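Local coordinates for general secretion pathway protein H (Vibrio cholerae, PDB 4DQ9), which forms part of the pseudopilus tip complex of the type II secretion system, which recognises and binds proteins to be secreted from the periplasm, at residues A[31-36]-A[40-45]; A[8-13]-A[128-133]. All coordinates share one frame; numbering follows the deposited sequence.

Contact 1 of 2, residues A[31-36]-A[40-45]. With NA (sodium ion), chain C.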
ATOM      1  N   PHE A  31       1.071   7.348   6.149  1.00 17.76           N
ATOM      2  CA  PHE A  31       1.213   8.172   4.955  1.00 17.05           C
ATOM      3  C   PHE A  31       2.211   7.567   3.998  1.00 17.32           C
ATOM      4  O   PHE A  31       2.743   6.515   4.278  1.00 16.46           O
ATOM      5  CB  PHE A  31       1.621   9.599   5.396  1.00 17.43           C
ATOM      6  CG  PHE A  31       0.575  10.270   6.244  1.00 16.28           C
ATOM      7  CD1 PHE A  31       0.544  10.104   7.648  1.00 19.08           C
ATOM      8  CD2 PHE A  31      -0.431  11.056   5.678  1.00 16.92           C
ATOM      9  CE1 PHE A  31      -0.406  10.699   8.423  1.00 22.62           C
ATOM     10  CE2 PHE A  31      -1.410  11.620   6.461  1.00 21.22           C
ATOM     11  CZ  PHE A  31      -1.410  11.487   7.812  1.00 19.31           C
ATOM     12  N   GLY A  32       2.391   8.179   2.856  1.00 16.50           N
ATOM     13  CA  GLY A  32       3.270   7.613   1.900  1.00 16.49           C
ATOM     14  C   GLY A  32       3.630   8.662   0.851  1.00 16.66           C
ATOM     15  O   GLY A  32       2.937   9.664   0.724  1.00 16.07           O
ATOM     16  N   VAL A  33       4.674   8.389   0.038  1.00 16.10           N
ATOM     17  CA  VAL A  33       5.029   9.270  -1.041  1.00 16.06           C
ATOM     18  C   VAL A  33       5.103   8.409  -2.319  1.00 14.98           C
ATOM     19  O   VAL A  33       5.682   7.322  -2.325  1.00 16.41           O
ATOM     20  CB  VAL A  33       6.375   9.957  -0.866  1.00 15.44           C
ATOM     21  CG1 VAL A  33       6.675  10.713  -2.136  1.00 17.48           C
ATOM     22  CG2 VAL A  33       6.409  10.759   0.370  1.00 18.30           C
ATOM     23  N   ARG A  34       4.341   8.803  -3.359  1.00 14.81           N
ATOM     24  CA  ARG A  34       4.453   8.196  -4.693  1.00 17.11           C
ATOM     25  C   ARG A  34       5.388   9.056  -5.564  1.00 17.04           C
ATOM     26  O   ARG A  34       5.197  10.296  -5.592  1.00 16.87           O
ATOM     27  CB  ARG A  34       3.122   7.996  -5.343  1.00 18.09           C
ATOM     28  CG  ARG A  34       3.371   7.113  -6.579  1.00 24.21           C
ATOM     29  CD  ARG A  34       2.178   6.718  -7.219  1.00 30.02           C
ATOM     30  NE  ARG A  34       1.648   7.925  -7.840  1.00 31.84           N
ATOM     31  CZ  ARG A  34       0.516   8.525  -7.520  1.00 33.45           C
ATOM     32  NH1 ARG A  34      -0.262   8.078  -6.559  1.00 25.40           N
ATOM     33  NH2 ARG A  34       0.209   9.640  -8.179  1.00 37.11           N
ATOM     34  N   ILE A  35       6.489   8.474  -6.064  1.00 16.18           N
ATOM     35  CA  ILE A  35       7.356   9.164  -6.949  1.00 16.59           C
ATOM     36  C   ILE A  35       7.061   8.702  -8.392  1.00 18.53           C
ATOM     37  O   ILE A  35       7.057   7.504  -8.674  1.00 18.48           O
ATOM     38  CB  ILE A  35       8.800   8.739  -6.573  1.00 16.17           C
ATOM     39  CG1 ILE A  35       9.098   8.944  -5.074  1.00 16.23           C
ATOM     40  CG2 ILE A  35       9.825   9.507  -7.484  1.00 17.81           C
ATOM     41  CD1 ILE A  35      10.415   8.267  -4.555  1.00 22.67           C
ATOM     42  N   ASP A  36       6.844   9.642  -9.313  1.00 16.81           N
ATOM     43  CA  ASP A  36       6.576   9.369 -10.735  1.00 19.60           C
ATOM     44  C   ASP A  36       7.717  10.009 -11.514  1.00 17.34           C
ATOM     45  O   ASP A  36       7.755  11.183 -11.748  1.00 16.26           O
ATOM     46  CB  ASP A  36       5.237   9.891 -11.116  1.00 20.37           C
ATOM     47  CG  ASP A  36       4.006   9.161 -10.365  1.00 27.12           C
ATOM     48  OD1 ASP A  36       3.977   7.878 -10.249  1.00 32.40           O
ATOM     49  OD2 ASP A  36       2.914   9.827 -10.056  1.00 28.48           O
ATOM     50  N   ARG A  40       7.971  13.636 -13.262  1.00 17.22           N
ATOM     51  CA  ARG A  40       8.727  14.414 -12.289  1.00 14.05           C
ATOM     52  C   ARG A  40       7.771  14.902 -11.175  1.00 16.04           C
ATOM     53  O   ARG A  40       7.872  16.040 -10.743  1.00 17.09           O
ATOM     54  CB  ARG A  40       9.453  15.575 -12.977  1.00 17.29           C
ATOM     55  CG  ARG A  40      10.323  15.089 -14.198  1.00 23.21           C
ATOM     56  CD  ARG A  40      10.862  16.135 -15.149  1.00 27.89           C
ATOM     57  NE  ARG A  40       9.807  16.945 -15.789  1.00 32.05           N
ATOM     58  CZ  ARG A  40       9.503  18.206 -15.464  1.00 40.32           C
ATOM     59  NH1 ARG A  40      10.248  18.895 -14.614  1.00 42.44           N
ATOM     60  NH2 ARG A  40       8.472  18.835 -16.037  1.00 38.81           N
ATOM     61  N   ARG A  41       6.911  14.020 -10.705  1.00 16.57           N
ATOM     62  CA  ARG A  41       5.898  14.388  -9.742  1.00 17.25           C
ATOM     63  C   ARG A  41       6.093  13.646  -8.440  1.00 17.52           C
ATOM     64  O   ARG A  41       6.521  12.443  -8.463  1.00 19.30           O
ATOM     65  CB  ARG A  41       4.543  14.055 -10.355  1.00 18.12           C
ATOM     66  CG  ARG A  41       3.486  14.822  -9.645  1.00 26.39           C
ATOM     67  CD  ARG A  41       2.138  14.805 -10.416  1.00 37.15           C
ATOM     68  NE  ARG A  41       2.279  15.232 -11.789  1.00 42.07           N
ATOM     69  CZ  ARG A  41       1.445  14.835 -12.749  1.00 50.64           C
ATOM     70  NH1 ARG A  41       0.412  14.019 -12.473  1.00 51.84           N
ATOM     71  NH2 ARG A  41       1.634  15.251 -13.987  1.00 53.26           N
ATOM     72  N   LEU A  42       5.742  14.291  -7.308  1.00 16.84           N
ATOM     73  CA  LEU A  42       5.781  13.607  -6.046  1.00 16.92           C
ATOM     74  C   LEU A  42       4.386  13.823  -5.522  1.00 17.84           C
ATOM     75  O   LEU A  42       3.880  15.000  -5.496  1.00 17.92           O
ATOM     76  CB  LEU A  42       6.814  14.269  -5.151  1.00 15.81           C
ATOM     77  CG  LEU A  42       8.271  14.200  -5.639  1.00 18.03           C
ATOM     78  CD1 LEU A  42       9.156  15.251  -4.858  1.00 23.77           C
ATOM     79  CD2 LEU A  42       8.686  12.715  -5.515  1.00 19.30           C
ATOM     80  N   THR A  43       3.786  12.737  -5.037  1.00 18.29           N
ATOM     81  CA  THR A  43       2.420  12.905  -4.444  1.00 17.62           C
ATOM     82  C   THR A  43       2.403  12.349  -3.022  1.00 15.73           C
ATOM     83  O   THR A  43       2.990  11.304  -2.775  1.00 18.47           O
ATOM     84  CB  THR A  43       1.426  12.076  -5.250  1.00 20.21           C
ATOM     85  OG1 THR A  43       1.543  12.497  -6.630  1.00 20.47           O
ATOM     86  CG2 THR A  43      -0.095  12.317  -4.802  1.00 19.80           C
ATOM     87  N   PHE A  44       1.734  13.077  -2.114  1.00 14.27           N
ATOM     88  CA  PHE A  44       1.799  12.805  -0.684  1.00 13.93           C
ATOM     89  C   PHE A  44       0.451  12.240  -0.285  1.00 14.32           C
ATOM     90  O   PHE A  44      -0.547  12.907  -0.440  1.00 15.45           O
ATOM     91  CB  PHE A  44       2.162  14.096   0.046  1.00 16.53           C
ATOM     92  CG  PHE A  44       3.531  14.623  -0.422  1.00 16.42           C
ATOM     93  CD1 PHE A  44       4.681  14.178   0.172  1.00 20.00           C
ATOM     94  CD2 PHE A  44       3.572  15.596  -1.422  1.00 16.04           C
ATOM     95  CE1 PHE A  44       5.942  14.631  -0.270  1.00 20.29           C
ATOM     96  CE2 PHE A  44       4.863  16.028  -1.859  1.00 19.24           C
ATOM     97  CZ  PHE A  44       5.970  15.510  -1.272  1.00 16.42           C
ATOM     98  N   LEU A  45       0.448  10.974   0.106  1.00 15.87           N
ATOM     99  CA  LEU A  45      -0.755  10.130   0.276  1.00 16.60           C
ATOM    100  C   LEU A  45      -0.983   9.734   1.744  1.00 16.28           C
ATOM    101  O   LEU A  45      -0.057   9.669   2.556  1.00 16.87           O
ATOM    102  CB  LEU A  45      -0.573   8.846  -0.511  1.00 14.76           C
ATOM    103  CG  LEU A  45      -0.294   9.080  -1.984  1.00 15.70           C
ATOM    104  CD1 LEU A  45       0.160   7.783  -2.666  1.00 20.17           C
ATOM    105  CD2 LEU A  45      -1.513   9.645  -2.705  1.00 18.37           C
TER
HETATM  106 NA    NA C 201       3.546  11.348  -7.886  1.00 25.00          NA
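Gly32 and Leu45, Arg34 and Thr43, and Asp36 and Arg41 are the hydrogen-bonded pairs of an antiparallel beta hairpin whose strands 31-36 and 41-45 run 4.7 Å apart at 161°. Val33-Phe44 and Ile35-Leu42 are the non-hydrogen-bonded pairs between them. Arg34 N to Thr43 O and Thr43 N to Arg34 O, both 2.9 Å, are nearly straight and lie in the carbonyl plane. At the turn, Asp36 O receives Arg41 N at 3.1 Å and, weakly, Arg40 N, so that two residues face one: a G1 beta bulge.

On the face of Arg34, Asp36 and Thr43 a sodium ion bridges the strands, bound by Asp36 OD2 at 2.7 Å and Thr43 OG1 at 2.6 Å. The same Asp36 OD2 takes two bonds on its syn side from the Arg34 guanidinium, from NE at 3.2 Å and from NH2 at 3.3 Å. A bend at chi3 (70°) brings this guanidinium forward along its own strand to Asp36, with the carboxylate at its edge and in its plane, while Thr43 CB lies over one of its faces. Arg34 is anchored in turn by Glu110 and Pro111 O at NH1, and Gln64 bonds the same Thr43 OG1 that binds the ion. The other face is apolar: Leu42 CD2 lies 3.8 Å from Ile35 CG1, and Val33 CG2 the same distance from Phe44 CD1.

Strand 115-117 pairs with the outer edge of 31-36 and strand 54-66 with that of 41-48; the apolar face meets helix 2-27 and strand 71-77.

Contact 2 of 2, residues A[8-13]-A[128-133]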
ATOM      1  N   ILE A   8      16.463  24.043  -3.973  1.00 15.75           N
ATOM      2  CA  ILE A   8      15.182  24.504  -3.440  1.00 15.69           C
ATOM      3  C   ILE A   8      14.218  23.330  -3.505  1.00 15.65           C
ATOM      4  O   ILE A   8      13.384  23.142  -2.527  1.00 15.87           O
ATOM      5  CB  ILE A   8      14.660  25.685  -4.284  1.00 17.50           C
ATOM      6  CG1 ILE A   8      15.477  26.918  -3.973  1.00 21.77           C
ATOM      7  CG2 ILE A   8      13.154  25.906  -4.024  1.00 16.71           C
ATOM      8  CD1 ILE A   8      15.089  28.134  -4.824  1.00 28.16           C
ATOM      9  N   SER A   9      14.255  22.585  -4.623  1.00 14.96           N
ATOM     10  CA  SER A   9      13.342  21.416  -4.790  1.00 15.00           C
ATOM     11  C   SER A   9      13.709  20.308  -3.821  1.00 13.27           C
ATOM     12  O   SER A   9      12.752  19.673  -3.241  1.00 15.04           O
ATOM     13  CB  SER A   9      13.351  20.871  -6.191  1.00 14.77           C
ATOM     14  OG  SER A   9      12.771  21.760  -7.063  1.00 21.35           O
ATOM     15  N   ALA A  10      14.964  20.169  -3.474  1.00 14.32           N
ATOM     16  CA  ALA A  10      15.359  19.101  -2.538  1.00 15.67           C
ATOM     17  C   ALA A  10      14.950  19.529  -1.122  1.00 16.08           C
ATOM     18  O   ALA A  10      14.387  18.736  -0.328  1.00 16.58           O
ATOM     19  CB  ALA A  10      16.890  18.819  -2.637  1.00 14.70           C
ATOM     20  N   GLN A  11      15.066  20.819  -0.819  1.00 15.84           N
ATOM     21  CA  GLN A  11      14.635  21.339   0.521  1.00 15.56           C
ATOM     22  C   GLN A  11      13.139  21.151   0.660  1.00 16.04           C
ATOM     23  O   GLN A  11      12.633  20.741   1.731  1.00 16.40           O
ATOM     24  CB  GLN A  11      14.983  22.801   0.536  1.00 14.56           C
ATOM     25  CG  GLN A  11      16.421  23.144   0.638  1.00 16.23           C
ATOM     26  CD  GLN A  11      16.609  24.741   0.834  1.00 19.35           C
ATOM     27  OE1 GLN A  11      15.884  25.560   0.257  1.00 27.60           O
ATOM     28  NE2 GLN A  11      17.589  25.146   1.600  1.00 20.35           N
ATOM     29  N   SER A  12      12.412  21.403  -0.436  1.00 14.64           N
ATOM     30  CA  SER A  12      10.927  21.294  -0.406  1.00 16.49           C
ATOM     31  C   SER A  12      10.595  19.839  -0.107  1.00 15.62           C
ATOM     32  O   SER A  12       9.713  19.578   0.788  1.00 15.86           O
ATOM     33  CB  SER A  12      10.284  21.722  -1.703  1.00 18.13           C
ATOM     34  OG  SER A  12       8.969  21.190  -1.918  1.00 18.22           O
ATOM     35  N   PHE A  13      11.192  18.893  -0.839  1.00 14.79           N
ATOM     36  CA  PHE A  13      10.898  17.480  -0.523  1.00 13.52           C
ATOM     37  C   PHE A  13      11.236  17.087   0.922  1.00 14.18           C
ATOM     38  O   PHE A  13      10.462  16.372   1.585  1.00 15.49           O
ATOM     39  CB  PHE A  13      11.454  16.544  -1.575  1.00 14.11           C
ATOM     40  CG  PHE A  13      11.239  15.093  -1.235  1.00 12.35           C
ATOM     41  CD1 PHE A  13       9.968  14.601  -1.352  1.00 13.51           C
ATOM     42  CD2 PHE A  13      12.223  14.273  -0.809  1.00 14.63           C
ATOM     43  CE1 PHE A  13       9.691  13.262  -0.971  1.00 16.77           C
ATOM     44  CE2 PHE A  13      11.981  12.908  -0.548  1.00 16.33           C
ATOM     45  CZ  PHE A  13      10.717  12.437  -0.617  1.00 16.94           C
ATOM     46  N   LEU A 128      16.253   9.961  -2.892  1.00 16.81           N
ATOM     47  CA  LEU A 128      15.598  10.684  -3.990  1.00 16.47           C
ATOM     48  C   LEU A 128      16.603  11.779  -4.361  1.00 16.39           C
ATOM     49  O   LEU A 128      17.020  12.546  -3.487  1.00 17.43           O
ATOM     50  CB  LEU A 128      14.287  11.313  -3.580  1.00 18.08           C
ATOM     51  CG  LEU A 128      13.711  12.113  -4.757  1.00 19.40           C
ATOM     52  CD1 LEU A 128      12.801  11.260  -5.550  1.00 25.88           C
ATOM     53  CD2 LEU A 128      13.010  13.348  -4.240  1.00 28.02           C
ATOM     54  N   SER A 129      16.958  11.857  -5.630  1.00 16.30           N
ATOM     55  CA  SER A 129      17.828  12.951  -6.030  1.00 15.27           C
ATOM     56  C   SER A 129      17.183  13.788  -7.086  1.00 15.38           C
ATOM     57  O   SER A 129      16.322  13.333  -7.880  1.00 15.22           O
ATOM     58  CB  SER A 129      19.124  12.407  -6.468  1.00 21.46           C
ATOM     59  OG  SER A 129      19.036  11.935  -7.697  1.00 23.25           O
ATOM     60  N   ILE A 130      17.582  15.049  -7.076  1.00 13.74           N
ATOM     61  CA  ILE A 130      16.965  16.130  -7.927  1.00 14.67           C
ATOM     62  C   ILE A 130      18.129  16.872  -8.526  1.00 15.16           C
ATOM     63  O   ILE A 130      19.001  17.337  -7.822  1.00 17.63           O
ATOM     64  CB  ILE A 130      16.030  17.059  -7.161  1.00 14.78           C
ATOM     65  CG1 ILE A 130      14.800  16.306  -6.521  1.00 15.09           C
ATOM     66  CG2 ILE A 130      15.432  18.285  -8.063  1.00 15.28           C
ATOM     67  CD1 ILE A 130      13.972  17.071  -5.473  1.00 16.16           C
ATOM     68  N   PHE A 131      18.067  17.062  -9.793  1.00 14.49           N
ATOM     69  CA  PHE A 131      19.209  17.509 -10.547  1.00 16.01           C
ATOM     70  C   PHE A 131      18.877  18.060 -11.926  1.00 16.85           C
ATOM     71  O   PHE A 131      17.871  17.775 -12.501  1.00 14.98           O
ATOM     72  CB  PHE A 131      20.223  16.405 -10.702  1.00 17.40           C
ATOM     73  CG  PHE A 131      19.632  15.143 -11.263  1.00 15.85           C
ATOM     74  CD1 PHE A 131      18.983  14.251 -10.436  1.00 17.50           C
ATOM     75  CD2 PHE A 131      19.648  14.858 -12.633  1.00 17.48           C
ATOM     76  CE1 PHE A 131      18.451  13.078 -10.891  1.00 15.85           C
ATOM     77  CE2 PHE A 131      19.092  13.668 -13.140  1.00 23.04           C
ATOM     78  CZ  PHE A 131      18.436  12.788 -12.295  1.00 21.07           C
ATOM     79  N   PRO A 132      19.767  18.901 -12.453  1.00 17.80           N
ATOM     80  CA  PRO A 132      19.466  19.517 -13.711  1.00 18.69           C
ATOM     81  C   PRO A 132      19.466  18.465 -14.845  1.00 16.60           C
ATOM     82  O   PRO A 132      20.322  17.503 -14.932  1.00 19.06           O
ATOM     83  CB  PRO A 132      20.635  20.475 -13.933  1.00 18.71           C
ATOM     84  CG  PRO A 132      21.049  20.799 -12.586  1.00 18.64           C
ATOM     85  CD  PRO A 132      20.932  19.526 -11.823  1.00 20.71           C
ATOM     86  N   LYS A 133      18.553  18.711 -15.787  1.00 18.40           N
ATOM     87  CA  LYS A 133      18.495  17.894 -17.072  1.00 19.35           C
ATOM     88  C   LYS A 133      19.868  17.911 -17.744  1.00 19.91           C
ATOM     89  O   LYS A 133      20.477  18.940 -17.824  1.00 20.75           O
ATOM     90  CB  LYS A 133      17.385  18.349 -18.015  1.00 21.81           C
ATOM     91  CG  LYS A 133      17.132  17.512 -19.203  1.00 25.72           C
ATOM     92  CD  LYS A 133      15.965  18.084 -20.079  1.00 32.29           C
ATOM     93  CE  LYS A 133      14.719  18.390 -19.346  1.00 36.86           C
ATOM     94  NZ  LYS A 133      13.815  19.229 -20.205  1.00 39.38           N
TER
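Phe13 and Leu128 meet obliquely, methyl against ring: Leu128 CD2 stands over one face of the Phe13 ring, 3.9 Å from its centroid and 23° off the ring normal, a CH-pi contact. The methyl is displaced toward the rim, and its nearest ring atom is Phe13 CD2 at 3.6 Å. With Phe13 CG anti to the backbone N (chi1 177°), the ring is carried beside Leu128, and its turn about the CB-CG bond brings a face under CD2.

One helical turn before Phe13, at Ser9 and Ala10, the helix is met by both branches of Ile130. Its CG2 methyl rests against Ser9 CB at 3.8 Å, whereas CD1, at the end of the longer arm, reaches in to the helix backbone, 3.6 Å from Ser9 O and 3.8 Å from Ala10 N. Ala10 CB touches the same methyl more loosely, at 4.4 Å. The small side chains of Ser9 and Ala10 let the isoleucine come this near to the main chain. Ser9 O accepts from Phe13 N at 3.0 Å and the hydroxyl of Ser9 bonds Glu5 O, so both have partners within the helix, and the CD1 methyl rests against a carbonyl oxygen already engaged.

The axes of helix 8-13 and strand 128-132 run nearly antiparallel, at 159°. Between them is dispersion and CH-pi contact without polar bonds, so the fit depends on shape: two aliphatic residues, two positions apart and so on the same side of the strand, pack against Ser9, Ala10 and Phe13 and fasten helix to sheet by hydrophobic burial.

How the contacts relate
Contact 1 is the hairpin of one antiparallel four-stranded sheet, and contact 2 joins helix 2-27 to strand 126-132 of the other; their centres are 14 Å apart. Along the chain the hairpin follows directly on the helix and is nested in the long loop that contact 2 closes. The two touch through apolar side chains: Phe13 meets Leu42 (CD1 to CD1, 3.7 Å), Phe44 and Val33, and Ile35 CD1 reaches Leu128 CD1 at 4.0 Å. Phe13 thus packs against strands of both sheets, tying them to the single long helix in a pilin-like globular domain, while the sodium site of Asp36 and Thr43 lies on the hairpin face turned from this shared core.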